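Local atomic coordinates of sensor histidine kinase PdtaS (Mycobacterium tuberculosis, PDB entry 2YKF), a protein that is a sensor histidine kinase that probably binds c-di-GMP and autophosphorylates in response to nutrient deprivation, signalling through the PdtaR/PdtaS two-component system. Residues E12-P17 against M44-D49; G29-L34 against A126-H131. All blocks are in the same frame, centred on the assembly; numbering follows the deposited sequence. Where two conformers were deposited one is given.

Contact 1. Residues E12-P17 against M44-D49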
ATOM      1  N   GLU A  12      30.762  -4.114   0.703  1.00 51.04           N
ATOM      2  CA  GLU A  12      31.749  -3.072   0.849  1.00 51.88           C
ATOM      3  C   GLU A  12      32.163  -2.868   2.286  1.00 50.95           C
ATOM      4  O   GLU A  12      33.361  -2.910   2.593  1.00 52.23           O
ATOM      5  CB  GLU A  12      31.201  -1.765   0.299  1.00 52.03           C
ATOM      6  CG  GLU A  12      32.116  -0.585   0.558  1.00 58.37           C
ATOM      7  CD  GLU A  12      33.365  -0.632  -0.307  1.00 63.68           C
ATOM      8  OE1 GLU A  12      33.303  -1.202  -1.440  1.00 65.29           O
ATOM      9  OE2 GLU A  12      34.406  -0.106   0.149  1.00 66.19           O
ATOM     10  N   HIS A  13      31.186  -2.650   3.167  1.00 49.18           N
ATOM     11  CA  HIS A  13      31.451  -2.155   4.527  1.00 47.83           C
ATOM     12  C   HIS A  13      31.473  -3.186   5.626  1.00 47.22           C
ATOM     13  O   HIS A  13      31.724  -2.862   6.767  1.00 47.87           O
ATOM     14  CB  HIS A  13      30.414  -1.098   4.904  1.00 47.89           C
ATOM     15  CG  HIS A  13      30.452   0.115   4.025  1.00 48.88           C
ATOM     16  ND1 HIS A  13      31.501   1.012   4.047  1.00 47.73           N
ATOM     17  CD2 HIS A  13      29.587   0.572   3.084  1.00 49.76           C
ATOM     18  CE1 HIS A  13      31.269   1.984   3.175  1.00 48.51           C
ATOM     19  NE2 HIS A  13      30.114   1.743   2.578  1.00 48.57           N
ATOM     20  N   THR A  14      31.146  -4.426   5.331  1.00 46.52           N
ATOM     21  CA  THR A  14      30.830  -5.332   6.420  1.00 45.15           C
ATOM     22  C   THR A  14      31.584  -6.656   6.246  1.00 45.46           C
ATOM     23  O   THR A  14      31.993  -6.992   5.125  1.00 45.18           O
ATOM     24  CB  THR A  14      29.279  -5.518   6.436  1.00 46.79           C
ATOM     25  OG1 THR A  14      28.693  -4.833   7.558  1.00 47.67           O
ATOM     26  CG2 THR A  14      28.907  -6.899   6.382  1.00 39.43           C
ATOM     27  N   VAL A  15      31.805  -7.386   7.339  1.00 45.05           N
ATOM     28  CA  VAL A  15      32.270  -8.787   7.224  1.00 45.65           C
ATOM     29  C   VAL A  15      31.237  -9.838   7.731  1.00 45.56           C
ATOM     30  O   VAL A  15      31.577 -10.929   8.168  1.00 44.93           O
ATOM     31  CB  VAL A  15      33.729  -8.989   7.787  1.00 46.10           C
ATOM     32  CG1 VAL A  15      34.670  -7.947   7.152  1.00 47.39           C
ATOM     33  CG2 VAL A  15      33.779  -8.912   9.315  1.00 46.13           C
ATOM     34  N   LEU A  16      29.955  -9.488   7.642  1.00 43.63           N
ATOM     35  CA  LEU A  16      28.876 -10.381   8.044  1.00 41.76           C
ATOM     36  C   LEU A  16      28.897 -11.603   7.178  1.00 40.02           C
ATOM     37  O   LEU A  16      29.187 -11.521   5.978  1.00 40.26           O
ATOM     38  CB  LEU A  16      27.516  -9.670   7.913  1.00 41.85           C
ATOM     39  CG  LEU A  16      27.224  -8.596   8.974  1.00 42.62           C
ATOM     40  CD1 LEU A  16      26.071  -7.695   8.514  1.00 43.61           C
ATOM     41  CD2 LEU A  16      26.870  -9.230  10.336  1.00 43.78           C
ATOM     42  N   PRO A  17      28.615 -12.761   7.782  1.00 39.68           N
ATOM     43  CA  PRO A  17      28.570 -14.009   7.012  1.00 39.92           C
ATOM     44  C   PRO A  17      27.314 -14.032   6.104  1.00 41.83           C
ATOM     45  O   PRO A  17      26.348 -13.328   6.407  1.00 40.41           O
ATOM     46  CB  PRO A  17      28.466 -15.072   8.106  1.00 41.36           C
ATOM     47  CG  PRO A  17      27.834 -14.408   9.283  1.00 39.88           C
ATOM     48  CD  PRO A  17      28.269 -12.950   9.209  1.00 38.71           C
ATOM     49  N   MET A  44      18.180   1.371   8.690  1.00 26.34           N
ATOM     50  CA  MET A  44      18.934   0.211   9.125  1.00 29.44           C
ATOM     51  C   MET A  44      20.423   0.560   9.159  1.00 30.32           C
ATOM     52  O   MET A  44      20.971   1.005   8.182  1.00 32.04           O
ATOM     53  CB  MET A  44      18.750  -0.947   8.164  1.00 27.38           C
ATOM     54  CG  MET A  44      19.539  -2.192   8.606  1.00 31.54           C
ATOM     55  SD  MET A  44      19.369  -3.565   7.406  1.00 32.15           S
ATOM     56  CE  MET A  44      17.862  -4.198   8.084  1.00 32.05           C
ATOM     57  N   TRP A  45      21.062   0.303  10.294  1.00 31.64           N
ATOM     58  CA  TRP A  45      22.498   0.654  10.490  1.00 32.33           C
ATOM     59  C   TRP A  45      23.304  -0.597  10.711  1.00 32.45           C
ATOM     60  O   TRP A  45      22.840  -1.504  11.425  1.00 32.11           O
ATOM     61  CB  TRP A  45      22.644   1.513  11.737  1.00 31.64           C
ATOM     62  CG  TRP A  45      21.923   2.805  11.618  1.00 32.21           C
ATOM     63  CD1 TRP A  45      20.686   3.101  12.034  1.00 31.30           C
ATOM     64  CD2 TRP A  45      22.450   3.971  11.044  1.00 31.47           C
ATOM     65  NE1 TRP A  45      20.364   4.411  11.729  1.00 32.36           N
ATOM     66  CE2 TRP A  45      21.459   4.974  11.132  1.00 36.97           C
ATOM     67  CE3 TRP A  45      23.695   4.292  10.510  1.00 33.17           C
ATOM     68  CZ2 TRP A  45      21.675   6.294  10.675  1.00 35.33           C
ATOM     69  CZ3 TRP A  45      23.901   5.602  10.029  1.00 34.22           C
ATOM     70  CH2 TRP A  45      22.893   6.565  10.101  1.00 33.56           C
ATOM     71  N   VAL A  46      24.464  -0.683  10.048  1.00 31.27           N
ATOM     72  CA  VAL A  46      25.454  -1.740  10.321  1.00 32.75           C
ATOM     73  C   VAL A  46      26.766  -1.090  10.867  1.00 36.51           C
ATOM     74  O   VAL A  46      26.913   0.150  10.790  1.00 35.10           O
ATOM     75  CB  VAL A  46      25.743  -2.682   9.120  1.00 31.81           C
ATOM     76  CG1 VAL A  46      24.425  -3.506   8.711  1.00 28.42           C
ATOM     77  CG2 VAL A  46      26.345  -1.927   7.875  1.00 32.00           C
ATOM     78  N   ARG A  47      27.650  -1.927  11.434  1.00 37.65           N
ATOM     79  CA  ARG A  47      28.877  -1.464  12.131  1.00 41.77           C
ATOM     80  C   ARG A  47      30.018  -2.175  11.481  1.00 42.75           C
ATOM     81  O   ARG A  47      30.055  -3.405  11.416  1.00 41.92           O
ATOM     82  CB  ARG A  47      28.818  -1.844  13.613  1.00 42.56           C
ATOM     83  CG  ARG A  47      30.063  -1.448  14.409  1.00 48.36           C
ATOM     84  CD  ARG A  47      29.898  -1.752  15.882  1.00 55.39           C
ATOM     85  NE  ARG A  47      30.082  -3.182  16.174  1.00 59.86           N
ATOM     86  CZ  ARG A  47      30.107  -3.700  17.417  1.00 62.81           C
ATOM     87  NH1 ARG A  47      29.954  -2.906  18.478  1.00 60.62           N
ATOM     88  NH2 ARG A  47      30.291  -5.011  17.607  1.00 59.94           N
ATOM     89  N   ARG A  48      30.945  -1.417  10.918  1.00 44.86           N
ATOM     90  CA  ARG A  48      32.056  -2.065  10.238  1.00 46.64           C
ATOM     91  C   ARG A  48      33.074  -2.531  11.278  1.00 48.39           C
ATOM     92  O   ARG A  48      32.901  -2.271  12.469  1.00 46.45           O
ATOM     93  CB  ARG A  48      32.763  -1.082   9.316  1.00 47.79           C
ATOM     94  CG  ARG A  48      31.968   0.072   8.824  1.00 49.82           C
ATOM     95  CD  ARG A  48      32.943   1.234   8.554  1.00 56.83           C
ATOM     96  NE  ARG A  48      33.094   1.465   7.133  1.00 60.80           N
ATOM     97  CZ  ARG A  48      33.989   2.274   6.579  1.00 60.31           C
ATOM     98  NH1 ARG A  48      34.879   2.920   7.320  1.00 58.79           N
ATOM     99  NH2 ARG A  48      33.994   2.414   5.258  1.00 61.22           N
ATOM    100  N   ASP A  49      34.136  -3.201  10.798  1.00 51.31           N
ATOM    101  CA  ASP A  49      35.425  -3.330  11.533  0.50 52.70           C
ATOM    102  C   ASP A  49      35.751  -2.092  12.386  1.00 53.37           C
ATOM    103  O   ASP A  49      35.824  -2.138  13.640  1.00 54.61           O
ATOM    104  CB  ASP A  49      36.601  -3.591  10.553  0.50 52.76           C
ATOM    105  CG  ASP A  49      36.488  -2.812   9.200  0.50 52.26           C
ATOM    106  OD1 ASP A  49      36.210  -1.590   9.148  0.50 48.53           O
ATOM    107  OD2 ASP A  49      36.720  -3.450   8.161  0.50 53.39           O
TER

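Contact 2. Residues G29-L34 against A126-H131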
ATOM      1  N   GLY A  29      13.123  -6.786   2.866  1.00 26.36           N
ATOM      2  CA  GLY A  29      12.079  -7.297   1.998  1.00 28.73           C
ATOM      3  C   GLY A  29      10.748  -7.250   2.735  1.00 29.92           C
ATOM      4  O   GLY A  29       9.718  -7.252   2.089  1.00 31.04           O
ATOM      5  N   GLU A  30      10.759  -7.200   4.075  1.00 28.01           N
ATOM      6  CA  GLU A  30       9.515  -7.282   4.848  1.00 29.06           C
ATOM      7  C   GLU A  30       9.149  -6.033   5.614  1.00 27.90           C
ATOM      8  O   GLU A  30       8.034  -5.929   6.101  1.00 26.22           O
ATOM      9  CB  GLU A  30       9.674  -8.347   5.907  1.00 30.40           C
ATOM     10  CG  GLU A  30       9.935  -9.697   5.376  1.00 37.23           C
ATOM     11  CD  GLU A  30       8.687 -10.573   5.251  1.00 47.91           C
ATOM     12  OE1 GLU A  30       7.558 -10.034   5.103  1.00 46.54           O
ATOM     13  OE2 GLU A  30       8.866 -11.818   5.282  1.00 51.34           O
ATOM     14  N   TRP A  31      10.096  -5.112   5.819  1.00 24.32           N
ATOM     15  CA  TRP A  31       9.851  -4.107   6.831  1.00 24.91           C
ATOM     16  C   TRP A  31       8.912  -2.964   6.359  1.00 24.50           C
ATOM     17  O   TRP A  31       8.574  -2.097   7.160  1.00 24.78           O
ATOM     18  CB  TRP A  31      11.193  -3.539   7.330  1.00 23.11           C
ATOM     19  CG  TRP A  31      11.918  -2.728   6.339  1.00 25.33           C
ATOM     20  CD1 TRP A  31      11.699  -2.602   4.952  1.00 23.47           C
ATOM     21  CD2 TRP A  31      13.045  -1.919   6.644  1.00 23.97           C
ATOM     22  NE1 TRP A  31      12.661  -1.751   4.420  1.00 26.02           N
ATOM     23  CE2 TRP A  31      13.493  -1.334   5.449  1.00 24.32           C
ATOM     24  CE3 TRP A  31      13.751  -1.652   7.853  1.00 27.97           C
ATOM     25  CZ2 TRP A  31      14.632  -0.458   5.431  1.00 26.75           C
ATOM     26  CZ3 TRP A  31      14.803  -0.764   7.838  1.00 28.62           C
ATOM     27  CH2 TRP A  31      15.241  -0.189   6.640  1.00 28.64           C
ATOM     28  N   GLN A  32       8.445  -2.952   5.096  1.00 23.64           N
ATOM     29  CA  GLN A  32       7.323  -2.039   4.801  1.00 23.52           C
ATOM     30  C   GLN A  32       6.169  -2.210   5.826  1.00 22.98           C
ATOM     31  O   GLN A  32       5.522  -1.248   6.245  1.00 22.09           O
ATOM     32  CB  GLN A  32       6.788  -2.190   3.343  1.00 25.79           C
ATOM     33  CG  GLN A  32       5.750  -1.000   2.995  1.00 24.70           C
ATOM     34  CD  GLN A  32       6.446   0.357   2.994  1.00 26.89           C
ATOM     35  OE1 GLN A  32       7.486   0.550   2.333  1.00 29.69           O
ATOM     36  NE2 GLN A  32       5.932   1.283   3.798  1.00 26.40           N
ATOM     37  N   LEU A  33       5.836  -3.460   6.151  1.00 22.55           N
ATOM     38  CA  LEU A  33       4.777  -3.759   7.087  1.00 23.72           C
ATOM     39  C   LEU A  33       5.088  -3.119   8.468  1.00 23.50           C
ATOM     40  O   LEU A  33       4.259  -2.490   9.085  1.00 22.57           O
ATOM     41  CB  LEU A  33       4.662  -5.281   7.253  1.00 22.93           C
ATOM     42  CG  LEU A  33       3.732  -5.750   8.350  1.00 23.83           C
ATOM     43  CD1 LEU A  33       2.307  -5.206   8.148  1.00 23.47           C
ATOM     44  CD2 LEU A  33       3.748  -7.358   8.401  1.00 26.93           C
ATOM     45  N   LEU A  34       6.330  -3.228   8.923  1.00 25.72           N
ATOM     46  CA  LEU A  34       6.697  -2.555  10.171  1.00 25.20           C
ATOM     47  C   LEU A  34       6.553  -1.007  10.119  1.00 24.45           C
ATOM     48  O   LEU A  34       5.959  -0.419  11.028  1.00 24.15           O
ATOM     49  CB  LEU A  34       8.138  -2.981  10.517  1.00 25.95           C
ATOM     50  CG  LEU A  34       8.722  -2.333  11.764  1.00 30.75           C
ATOM     51  CD1 LEU A  34       7.930  -2.739  13.054  1.00 29.79           C
ATOM     52  CD2 LEU A  34      10.197  -2.752  11.845  1.00 33.83           C
ATOM     53  N   ALA A 126      22.438  -5.782  13.004  1.00 29.89           N
ATOM     54  CA  ALA A 126      22.081  -4.449  12.561  1.00 30.04           C
ATOM     55  C   ALA A 126      21.285  -3.811  13.636  1.00 28.46           C
ATOM     56  O   ALA A 126      20.799  -4.490  14.538  1.00 28.95           O
ATOM     57  CB  ALA A 126      21.222  -4.478  11.178  1.00 28.85           C
ATOM     58  N   VAL A 127      21.132  -2.498  13.538  1.00 29.27           N
ATOM     59  CA  VAL A 127      20.249  -1.738  14.419  1.00 29.12           C
ATOM     60  C   VAL A 127      19.292  -0.832  13.605  1.00 30.20           C
ATOM     61  O   VAL A 127      19.712  -0.201  12.652  1.00 33.30           O
ATOM     62  CB  VAL A 127      21.079  -0.847  15.365  1.00 30.76           C
ATOM     63  CG1 VAL A 127      20.171  -0.014  16.198  1.00 27.81           C
ATOM     64  CG2 VAL A 127      21.922  -1.761  16.273  1.00 32.34           C
ATOM     65  N   LEU A 128      18.035  -0.781  13.998  1.00 29.92           N
ATOM     66  CA  LEU A 128      17.027   0.045  13.333  1.00 30.89           C
ATOM     67  C   LEU A 128      16.899   1.255  14.125  1.00 32.21           C
ATOM     68  O   LEU A 128      16.822   1.156  15.354  1.00 32.91           O
ATOM     69  CB  LEU A 128      15.663  -0.668  13.416  1.00 29.48           C
ATOM     70  CG  LEU A 128      15.592  -2.060  12.737  1.00 27.82           C
ATOM     71  CD1 LEU A 128      14.176  -2.564  12.824  1.00 32.64           C
ATOM     72  CD2 LEU A 128      15.973  -1.949  11.265  1.00 29.57           C
ATOM     73  N   THR A 129      16.847   2.412  13.480  1.00 31.26           N
ATOM     74  CA  THR A 129      16.317   3.598  14.195  1.00 32.54           C
ATOM     75  C   THR A 129      14.944   3.939  13.653  1.00 34.34           C
ATOM     76  O   THR A 129      14.725   3.868  12.415  1.00 32.47           O
ATOM     77  CB  THR A 129      17.281   4.797  14.081  1.00 32.46           C
ATOM     78  OG1 THR A 129      17.597   5.044  12.683  1.00 35.02           O
ATOM     79  CG2 THR A 129      18.620   4.486  14.930  1.00 32.77           C
ATOM     80  N   ARG A 130      14.010   4.225  14.564  1.00 33.00           N
ATOM     81  CA  ARG A 130      12.658   4.613  14.222  1.00 34.72           C
ATOM     82  C   ARG A 130      12.490   6.161  14.356  1.00 35.16           C
ATOM     83  O   ARG A 130      12.924   6.754  15.359  1.00 35.69           O
ATOM     84  CB  ARG A 130      11.689   3.884  15.159  1.00 34.46           C
ATOM     85  CG  ARG A 130      10.195   4.136  14.976  1.00 39.00           C
ATOM     86  CD  ARG A 130       9.369   3.283  16.017  1.00 43.23           C
ATOM     87  NE  ARG A 130       7.896   3.553  16.048  1.00 46.74           N
ATOM     88  CZ  ARG A 130       6.980   2.777  16.669  1.00 48.04           C
ATOM     89  NH1 ARG A 130       7.343   1.661  17.308  1.00 46.51           N
ATOM     90  NH2 ARG A 130       5.684   3.092  16.633  1.00 47.70           N
ATOM     91  N   HIS A 131      11.910   6.820  13.358  1.00 32.74           N
ATOM     92  CA  HIS A 131      11.768   8.268  13.417  1.00 33.38           C
ATOM     93  C   HIS A 131      10.336   8.560  13.093  1.00 34.84           C
ATOM     94  O   HIS A 131       9.781   7.954  12.156  1.00 32.00           O
ATOM     95  CB  HIS A 131      12.648   8.902  12.363  1.00 34.71           C
ATOM     96  CG  HIS A 131      14.074   8.435  12.379  1.00 36.90           C
ATOM     97  ND1 HIS A 131      15.129   9.289  12.618  1.00 40.92           N
ATOM     98  CD2 HIS A 131      14.622   7.231  12.086  1.00 38.60           C
ATOM     99  CE1 HIS A 131      16.268   8.616  12.509  1.00 43.11           C
ATOM    100  NE2 HIS A 131      15.985   7.369  12.169  1.00 38.89           N
TER

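Contact 1. Residues E12-P17 against M44-D49
ND1 of His-13 accepts a hydrogen bond of 3.1 Å from NH2 of Arg-48. The bond is fairly straight, with an N-H...acceptor angle of 161°. The donor lies at the edge of the imidazole, in its plane, and ND1 in turn lies close to the guanidinium plane, although the two groups are turned 40° against each other. The bond is consistent with a neutral ring that has its proton on NE2. The arginine side chain lies against the end of helix 6-13 on its way there: its CB passes 3.3 Å from the carbonyl O of His-13, and a bend at chi3 (109°) swings the guanidinium round to the ring edge. NH1 of the same group forms a salt bridge with Asp-50, so two partners hold the guanidinium. Over one face of the imidazole sits CG of Glu-12, 3.6 Å above the ring centre.

Thr-14, the first residue to leave the helical conformation, makes the second link. Its OG1 packs 3.7 Å from CG2 of Val-46, the methyl between the backbone N and the carbonyl carbon, and the two side chains cross at about a right angle. The backbones come closest nearby, with CA of Thr-14 5.2 Å from CA of Arg-48. Within the GAF domain the contact sets the end of helix 6-13 and the loop after it against the end of strand 41-47; His-13 also touches Val-54 of strand 53-59, while Leu-16 packs on helix 18-38 and strand 123-131.

Contact 2. Residues G29-L34 against A126-H131
Trp-31 and Leu-34, three residues apart on helix 18-38, both meet Leu-128 of strand 123-131, an apolar helix-on-sheet contact in the core of the GAF domain. Trp-31 comes first along the helix. Its CG lies between the backbone N and the carbonyl carbon (chi1 69°), and the six-membered part of the indole presents its edge to the leucine: CZ3 is 3.8 Å from CD2 of Leu-128, which lies near the ring plane. The two side chains run past each other in opposite directions. The helix is kinked just beyond this residue, where the backbone N of Gln-32 and of Leu-33 lack the usual bonds to the preceding turn; Leu-33 N makes only a weak one to Glu-30 O. Leu-34, one turn on, starts out toward the strand, and its end meets that of Leu-128 tip to tip.

No hydrogen bond joins the two segments, and the backbones stay well apart, the CA atoms of Trp-31 and Leu-128 being 10.5 Å from each other. Tyr-42 of strand 41-47 touches both Trp-31 and Leu-34, and Leu-159 of helix 143-161 touches both leucines. The branches of Leu-128 are divided between the two helix residues, CD2 going to the indole and CD1 lying 4.1 Å from CD2 of Leu-34.

Overall arrangement
Contacts 1 and 2 lie in the GAF part of this GAF and PAS-like sensor region, their centres about 17 Å apart, and meet through the antiparallel sheet in which strands 41-47 and 123-131 are neighbours. Trp-45 joins them directly: its backbone N is 2.8 Å from O of Val-127, and its NE1 is 3.0 Å from OG1 of Thr-129, both probable hydrogen bonds. Thr-129 OG1 also shares a hydrogen bond with NE2 of His-131. CG of Met-44 packs 3.8 Å from CB of Ala-126. Helices 6-13 and 18-38 and strand 41-47 also follow one another in the chain. Contact 1 lies toward the surface; contact 2 is buried. The predicted phosphohistidine is not modelled, so neither can be placed against it.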